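Local coordinates for gram-negative insecticidal protein (Chromobacterium piscinae, PDB 6FBM) that is an insecticidal toxin of the MACPF (membrane attack complex/perforin) family that probably acts by forming pores in membranes of its target insect's cells, at residues 193-205 with 219-231. Sequence-based numbering, arbitrary orientation.
Sequences DSSQSLSTTAEMS and SEMEKQVNSFRSN
Phe-228 enters helix 198-205 as a knob, its ring set into the hole made by Leu-198, Thr-201, Ala-202 and Ser-205. CG stands anti to the backbone N (chi1 169°), which sends the ring across to the other helix. There Ala-202 CA lies over one face in a CH-pi contact, 4.2 Å from the ring centroid, while Leu-198 CD2 meets the edge near Phe-228 CD1 at 3.7 Å. The small side chains of Ala-202 and Ser-205 let an aromatic ring come this close to the backbone. Beside it, Thr-201 turns its methyl CG2 to the second helix, touching Phe-228 CB, and keeps its hydroxyl for its own segment. Val-225 lays CG1 against Ser-205 and CG2 against Met-204 CB.

At one end of this packed zone Arg-229, extended from CG to NE, grips Ser-205 side-on. Arg-229 NE meets Ser-205 OG in the guanidinium plane at 2.7 Å in a nearly straight bond (169°), and Arg-229 NH2 reaches Ser-205 O at 2.9 Å. The same OG also bonds to Tyr-183 of strand 179-187, so the serine ties both helices to the sheet.

Gln-224, itself buried, lies under the loop, its CG against Gln-196 NE2 and its own NE2 bonded back to Glu-220 OE2. Toward solvent the fit is looser. Met-204 CG and Met-221 SD touch at 3.7 Å, the two flexible side chains crossing at about a right angle. Farther out, the poorly ordered Asp-193 makes an exposed salt bridge from OD2 to Lys-223 NZ (3.2 Å).

Nearly perpendicular at -95°, the two helices form a cluster in the connection between strands 179-187 and 232-239, Phe-228 also resting on the former. This is the position of a transmembrane hairpin (TMH) region of the MACPF fold; in related pore formers such clusters unfurl into beta-hairpins, as is probable here.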
ATOM      1  N   ASP A 193       8.188  -1.086 -51.875  1.00 59.12           N
ATOM      2  CA  ASP A 193       8.147  -2.476 -52.416  1.00 63.30           C
ATOM      3  C   ASP A 193       6.701  -2.984 -52.530  1.00 62.97           C
ATOM      4  O   ASP A 193       6.374  -4.131 -52.194  1.00 53.26           O
ATOM      5  CB  ASP A 193       8.972  -3.433 -51.534  1.00 71.66           C
ATOM      6  CG  ASP A 193      10.443  -2.975 -51.352  1.00 82.03           C
ATOM      7  OD1 ASP A 193      11.017  -2.424 -52.320  1.00 82.37           O
ATOM      8  OD2 ASP A 193      11.027  -3.153 -50.241  1.00 89.09           O
ATOM      9  N   SER A 194       5.838  -2.101 -53.030  1.00 67.88           N
ATOM     10  CA  SER A 194       4.403  -2.179 -52.794  1.00 73.50           C
ATOM     11  C   SER A 194       3.727  -3.253 -53.690  1.00 75.16           C
ATOM     12  O   SER A 194       3.082  -2.955 -54.708  1.00 74.63           O
ATOM     13  CB  SER A 194       3.773  -0.793 -52.988  1.00 73.17           C
ATOM     14  OG  SER A 194       2.544  -0.658 -52.298  1.00 66.16           O
ATOM     15  N   SER A 195       3.893  -4.510 -53.252  1.00 72.50           N
ATOM     16  CA  SER A 195       3.256  -5.697 -53.844  1.00 69.11           C
ATOM     17  C   SER A 195       2.048  -6.169 -53.003  1.00 64.70           C
ATOM     18  O   SER A 195       0.932  -6.259 -53.511  1.00 64.02           O
ATOM     19  CB  SER A 195       4.288  -6.828 -53.951  1.00 69.58           C
ATOM     20  OG  SER A 195       4.926  -7.056 -52.695  1.00 67.61           O
ATOM     21  N   GLN A 196       2.311  -6.478 -51.723  1.00 56.98           N
ATOM     22  CA  GLN A 196       1.291  -6.774 -50.690  1.00 47.77           C
ATOM     23  C   GLN A 196       0.559  -5.485 -50.283  1.00 40.45           C
ATOM     24  O   GLN A 196       1.158  -4.419 -50.267  1.00 35.81           O
ATOM     25  CB  GLN A 196       1.993  -7.400 -49.477  1.00 49.32           C
ATOM     26  CG  GLN A 196       1.144  -7.842 -48.285  1.00 51.64           C
ATOM     27  CD  GLN A 196       2.026  -8.329 -47.114  1.00 56.37           C
ATOM     28  OE1 GLN A 196       1.881  -7.871 -45.977  1.00 60.58           O
ATOM     29  NE2 GLN A 196       2.957  -9.246 -47.398  1.00 57.40           N
ATOM     30  N   SER A 197      -0.730  -5.583 -49.945  1.00 35.53           N
ATOM     31  CA  SER A 197      -1.543  -4.383 -49.632  1.00 31.45           C
ATOM     32  C   SER A 197      -1.009  -3.683 -48.367  1.00 29.77           C
ATOM     33  O   SER A 197      -0.478  -4.333 -47.474  1.00 29.89           O
ATOM     34  CB  SER A 197      -3.050  -4.704 -49.526  1.00 29.44           C
ATOM     35  OG  SER A 197      -3.464  -5.078 -48.213  1.00 28.47           O
ATOM     36  N   LEU A 198      -1.098  -2.357 -48.334  1.00 28.62           N
ATOM     37  CA  LEU A 198      -0.610  -1.530 -47.221  1.00 25.91           C
ATOM     38  C   LEU A 198      -1.359  -1.878 -45.937  1.00 26.10           C
ATOM     39  O   LEU A 198      -0.747  -1.992 -44.864  1.00 28.97           O
ATOM     40  CB  LEU A 198      -0.727  -0.027 -47.558  1.00 24.59           C
ATOM     41  CG  LEU A 198      -0.308   1.096 -46.572  1.00 24.98           C
ATOM     42  CD1 LEU A 198      -1.297   1.271 -45.410  1.00 23.72           C
ATOM     43  CD2 LEU A 198       1.120   0.860 -46.061  1.00 24.50           C
ATOM     44  N   SER A 199      -2.664  -2.091 -46.047  1.00 24.89           N
ATOM     45  CA  SER A 199      -3.484  -2.347 -44.878  1.00 24.54           C
ATOM     46  C   SER A 199      -3.086  -3.659 -44.167  1.00 24.22           C
ATOM     47  O   SER A 199      -3.046  -3.709 -42.929  1.00 24.93           O
ATOM     48  CB  SER A 199      -4.978  -2.295 -45.247  1.00 24.77           C
ATOM     49  OG  SER A 199      -5.355  -3.430 -46.015  1.00 25.11           O
ATOM     50  N   THR A 200      -2.766  -4.692 -44.955  1.00 23.99           N
ATOM     51  CA  THR A 200      -2.276  -5.966 -44.431  1.00 22.72           C
ATOM     52  C   THR A 200      -0.901  -5.798 -43.776  1.00 22.28           C
ATOM     53  O   THR A 200      -0.665  -6.301 -42.691  1.00 23.44           O
ATOM     54  CB  THR A 200      -2.256  -7.052 -45.546  1.00 23.74           C
ATOM     55  OG1 THR A 200      -3.599  -7.409 -45.888  1.00 22.16           O
ATOM     56  CG2 THR A 200      -1.514  -8.331 -45.094  1.00 23.89           C
ATOM     57  N   THR A 201       0.005  -5.076 -44.428  1.00 21.88           N
ATOM     58  CA  THR A 201       1.326  -4.775 -43.843  1.00 21.62           C
ATOM     59  C   THR A 201       1.196  -4.017 -42.519  1.00 21.22           C
ATOM     60  O   THR A 201       1.935  -4.284 -41.570  1.00 19.99           O
ATOM     61  CB  THR A 201       2.187  -3.975 -44.827  1.00 21.06           C
ATOM     62  OG1 THR A 201       2.154  -4.630 -46.100  1.00 21.55           O
ATOM     63  CG2 THR A 201       3.629  -3.894 -44.354  1.00 20.56           C
ATOM     64  N   ALA A 202       0.252  -3.091 -42.464  1.00 20.69           N
ATOM     65  CA  ALA A 202       0.009  -2.327 -41.254  1.00 21.14           C
ATOM     66  C   ALA A 202      -0.499  -3.219 -40.151  1.00 20.99           C
ATOM     67  O   ALA A 202      -0.015  -3.151 -39.027  1.00 19.33           O
ATOM     68  CB  ALA A 202      -0.982  -1.203 -41.534  1.00 20.78           C
ATOM     69  N   GLU A 203      -1.470  -4.062 -40.498  1.00 23.59           N
ATOM     70  CA  GLU A 203      -2.006  -5.096 -39.604  1.00 25.64           C
ATOM     71  C   GLU A 203      -0.893  -5.971 -39.032  1.00 25.23           C
ATOM     72  O   GLU A 203      -0.795  -6.143 -37.828  1.00 26.16           O
ATOM     73  CB  GLU A 203      -3.052  -5.955 -40.353  1.00 28.23           C
ATOM     74  CG  GLU A 203      -3.508  -7.257 -39.685  1.00 29.77           C
ATOM     75  CD  GLU A 203      -4.531  -8.042 -40.487  1.00 31.84           C
ATOM     76  OE1 GLU A 203      -4.694  -7.779 -41.691  1.00 31.65           O
ATOM     77  OE2 GLU A 203      -5.193  -8.934 -39.902  1.00 36.56           O
ATOM     78  N   MET A 204      -0.045  -6.506 -39.895  1.00 24.46           N
ATOM     79  CA  MET A 204       1.046  -7.381 -39.457  1.00 22.25           C
ATOM     80  C   MET A 204       2.036  -6.637 -38.605  1.00 19.83           C
ATOM     81  O   MET A 204       2.536  -7.182 -37.624  1.00 18.34           O
ATOM     82  CB  MET A 204       1.735  -8.047 -40.667  1.00 23.95           C
ATOM     83  CG  MET A 204       0.813  -8.976 -41.481  1.00 25.40           C
ATOM     84  SD  MET A 204      -0.160 -10.135 -40.471  1.00 28.55           S
ATOM     85  CE  MET A 204      -1.639 -10.330 -41.447  1.00 29.34           C
ATOM     86  N   SER A 205       2.355  -5.397 -38.956  1.00 18.62           N
ATOM     87  CA  SER A 205       3.305  -4.629 -38.160  1.00 17.91           C
ATOM     88  C   SER A 205       2.744  -4.445 -36.754  1.00 18.23           C
ATOM     89  O   SER A 205       3.445  -4.712 -35.761  1.00 16.92           O
ATOM     90  CB  SER A 205       3.612  -3.296 -38.806  1.00 17.43           C
ATOM     91  OG  SER A 205       4.581  -2.600 -38.049  1.00 16.89           O
ATOM     92  N   SER A 219      12.125 -13.358 -43.285  1.00 30.65           N
ATOM     93  CA  SER A 219      10.918 -13.675 -44.060  1.00 30.64           C
ATOM     94  C   SER A 219      10.540 -12.545 -45.016  1.00 30.16           C
ATOM     95  O   SER A 219      11.038 -11.415 -44.929  1.00 29.50           O
ATOM     96  CB  SER A 219       9.735 -13.936 -43.129  1.00 29.55           C
ATOM     97  OG  SER A 219       9.429 -12.774 -42.366  1.00 27.65           O
ATOM     98  N   GLU A 220       9.629 -12.869 -45.920  1.00 33.59           N
ATOM     99  CA  GLU A 220       9.027 -11.871 -46.778  1.00 38.05           C
ATOM    100  C   GLU A 220       8.229 -10.880 -45.931  1.00 36.88           C
ATOM    101  O   GLU A 220       8.321  -9.676 -46.144  1.00 35.40           O
ATOM    102  CB  GLU A 220       8.144 -12.549 -47.842  1.00 42.26           C
ATOM    103  CG  GLU A 220       7.428 -11.624 -48.825  1.00 47.67           C
ATOM    104  CD  GLU A 220       8.357 -10.758 -49.672  1.00 54.19           C
ATOM    105  OE1 GLU A 220       9.613 -10.853 -49.621  1.00 58.55           O
ATOM    106  OE2 GLU A 220       7.796  -9.942 -50.436  1.00 55.80           O
ATOM    107  N   MET A 221       7.477 -11.382 -44.950  1.00 34.97           N
ATOM    108  CA  MET A 221       6.694 -10.509 -44.085  1.00 33.27           C
ATOM    109  C   MET A 221       7.594  -9.540 -43.319  1.00 30.63           C
ATOM    110  O   MET A 221       7.235  -8.378 -43.175  1.00 25.61           O
ATOM    111  CB  MET A 221       5.818 -11.306 -43.131  1.00 37.03           C
ATOM    112  CG  MET A 221       4.708 -10.489 -42.475  1.00 42.50           C
ATOM    113  SD  MET A 221       3.466 -11.545 -41.665  1.00 50.77           S
ATOM    114  CE  MET A 221       4.521 -12.472 -40.540  1.00 52.81           C
ATOM    115  N   GLU A 222       8.765 -10.000 -42.851  1.00 29.19           N
ATOM    116  CA  GLU A 222       9.703  -9.111 -42.157  1.00 29.28           C
ATOM    117  C   GLU A 222      10.163  -7.972 -43.067  1.00 30.80           C
ATOM    118  O   GLU A 222      10.256  -6.824 -42.631  1.00 32.12           O
ATOM    119  CB  GLU A 222      10.946  -9.859 -41.631  1.00 28.99           C
ATOM    120  CG  GLU A 222      11.958  -8.945 -40.914  1.00 27.28           C
ATOM    121  CD  GLU A 222      13.146  -9.727 -40.378  1.00 28.77           C
ATOM    122  OE1 GLU A 222      13.909 -10.327 -41.172  1.00 28.35           O
ATOM    123  OE2 GLU A 222      13.350  -9.725 -39.141  1.00 28.86           O
ATOM    124  N   LYS A 223      10.484  -8.308 -44.309  1.00 31.83           N
ATOM    125  CA  LYS A 223      10.915  -7.306 -45.248  1.00 35.02           C
ATOM    126  C   LYS A 223       9.801  -6.259 -45.413  1.00 30.74           C
ATOM    127  O   LYS A 223      10.051  -5.065 -45.262  1.00 27.38           O
ATOM    128  CB  LYS A 223      11.316  -7.951 -46.591  1.00 39.37           C
ATOM    129  CG  LYS A 223      11.847  -6.937 -47.586  1.00 44.20           C
ATOM    130  CD  LYS A 223      11.409  -7.298 -49.020  1.00 47.81           C
ATOM    131  CE  LYS A 223      11.749  -6.168 -49.966  1.00 50.60           C
ATOM    132  NZ  LYS A 223      10.907  -6.211 -51.211  1.00 52.62           N
ATOM    133  N   GLN A 224       8.582  -6.734 -45.666  1.00 29.35           N
ATOM    134  CA  GLN A 224       7.409  -5.887 -45.885  1.00 30.16           C
ATOM    135  C   GLN A 224       7.120  -4.966 -44.705  1.00 26.33           C
ATOM    136  O   GLN A 224       6.825  -3.790 -44.902  1.00 25.46           O
ATOM    137  CB  GLN A 224       6.147  -6.744 -46.182  1.00 34.99           C
ATOM    138  CG  GLN A 224       6.149  -7.542 -47.499  1.00 39.41           C
ATOM    139  CD  GLN A 224       6.286  -6.678 -48.760  1.00 45.92           C
ATOM    140  OE1 GLN A 224       5.708  -5.602 -48.850  1.00 53.10           O
ATOM    141  NE2 GLN A 224       7.065  -7.162 -49.745  1.00 46.50           N
ATOM    142  N   VAL A 225       7.226  -5.495 -43.491  1.00 22.81           N
ATOM    143  CA  VAL A 225       6.962  -4.725 -42.267  1.00 21.41           C
ATOM    144  C   VAL A 225       8.093  -3.717 -42.001  1.00 20.53           C
ATOM    145  O   VAL A 225       7.814  -2.579 -41.617  1.00 19.39           O
ATOM    146  CB  VAL A 225       6.685  -5.656 -41.037  1.00 19.89           C
ATOM    147  CG1 VAL A 225       6.866  -4.941 -39.704  1.00 19.67           C
ATOM    148  CG2 VAL A 225       5.284  -6.244 -41.140  1.00 18.98           C
ATOM    149  N   ASN A 226       9.343  -4.138 -42.196  1.00 19.99           N
ATOM    150  CA  ASN A 226      10.497  -3.232 -42.050  1.00 20.75           C
ATOM    151  C   ASN A 226      10.390  -2.036 -42.989  1.00 19.80           C
ATOM    152  O   ASN A 226      10.663  -0.903 -42.613  1.00 20.19           O
ATOM    153  CB  ASN A 226      11.831  -3.951 -42.309  1.00 21.07           C
ATOM    154  CG  ASN A 226      12.293  -4.801 -41.129  1.00 22.19           C
ATOM    155  OD1 ASN A 226      11.837  -4.627 -39.992  1.00 23.43           O
ATOM    156  ND2 ASN A 226      13.232  -5.696 -41.384  1.00 23.31           N
ATOM    157  N   SER A 227       9.977  -2.325 -44.211  1.00 20.09           N
ATOM    158  CA  SER A 227       9.752  -1.310 -45.229  1.00 20.64           C
ATOM    159  C   SER A 227       8.659  -0.309 -44.810  1.00 20.80           C
ATOM    160  O   SER A 227       8.808   0.906 -44.952  1.00 22.03           O
ATOM    161  CB  SER A 227       9.365  -1.996 -46.532  1.00 20.62           C
ATOM    162  OG  SER A 227       9.482  -1.101 -47.602  1.00 22.22           O
ATOM    163  N   PHE A 228       7.563  -0.847 -44.285  1.00 20.27           N
ATOM    164  CA  PHE A 228       6.447  -0.046 -43.749  1.00 19.07           C
ATOM    165  C   PHE A 228       6.916   0.895 -42.644  1.00 18.63           C
ATOM    166  O   PHE A 228       6.698   2.104 -42.693  1.00 17.81           O
ATOM    167  CB  PHE A 228       5.315  -0.984 -43.272  1.00 18.34           C
ATOM    168  CG  PHE A 228       4.241  -0.320 -42.471  1.00 18.06           C
ATOM    169  CD1 PHE A 228       3.223   0.391 -43.083  1.00 18.85           C
ATOM    170  CD2 PHE A 228       4.228  -0.431 -41.086  1.00 18.74           C
ATOM    171  CE1 PHE A 228       2.218   0.994 -42.313  1.00 19.95           C
ATOM    172  CE2 PHE A 228       3.236   0.154 -40.321  1.00 18.75           C
ATOM    173  CZ  PHE A 228       2.235   0.874 -40.933  1.00 19.27           C
ATOM    174  N   ARG A 229       7.594   0.325 -41.664  1.00 18.53           N
ATOM    175  CA  ARG A 229       8.036   1.083 -40.515  1.00 19.35           C
ATOM    176  C   ARG A 229       9.035   2.186 -40.845  1.00 20.11           C
ATOM    177  O   ARG A 229       8.870   3.316 -40.392  1.00 21.37           O
ATOM    178  CB  ARG A 229       8.614   0.147 -39.445  1.00 19.02           C
ATOM    179  CG  ARG A 229       7.566  -0.734 -38.789  1.00 17.87           C
ATOM    180  CD  ARG A 229       8.135  -1.553 -37.640  1.00 17.24           C
ATOM    181  NE  ARG A 229       7.131  -2.479 -37.144  1.00 17.61           N
ATOM    182  CZ  ARG A 229       7.340  -3.397 -36.202  1.00 18.07           C
ATOM    183  NH1 ARG A 229       8.537  -3.515 -35.621  1.00 18.24           N
ATOM    184  NH2 ARG A 229       6.351  -4.223 -35.855  1.00 17.07           N
ATOM    185  N   SER A 230      10.064   1.863 -41.617  1.00 22.31           N
ATOM    186  CA  SER A 230      11.106   2.844 -41.937  1.00 23.57           C
ATOM    187  C   SER A 230      10.685   3.880 -43.000  1.00 23.32           C
ATOM    188  O   SER A 230      11.321   4.932 -43.103  1.00 24.96           O
ATOM    189  CB  SER A 230      12.462   2.175 -42.258  1.00 22.93           C
ATOM    190  OG  SER A 230      12.315   1.185 -43.214  1.00 22.81           O
ATOM    191  N   ASN A 231       9.608   3.612 -43.744  1.00 21.68           N
ATOM    192  CA  ASN A 231       9.003   4.622 -44.640  1.00 19.74           C
ATOM    193  C   ASN A 231       7.634   5.147 -44.189  1.00 19.41           C
ATOM    194  O   ASN A 231       6.881   5.690 -45.012  1.00 19.82           O
ATOM    195  CB  ASN A 231       8.911   4.077 -46.064  1.00 19.02           C
ATOM    196  CG  ASN A 231      10.262   3.696 -46.626  1.00 19.04           C
ATOM    197  OD1 ASN A 231      10.500   2.528 -46.979  1.00 20.73           O
ATOM    198  ND2 ASN A 231      11.169   4.661 -46.676  1.00 18.03           N
TER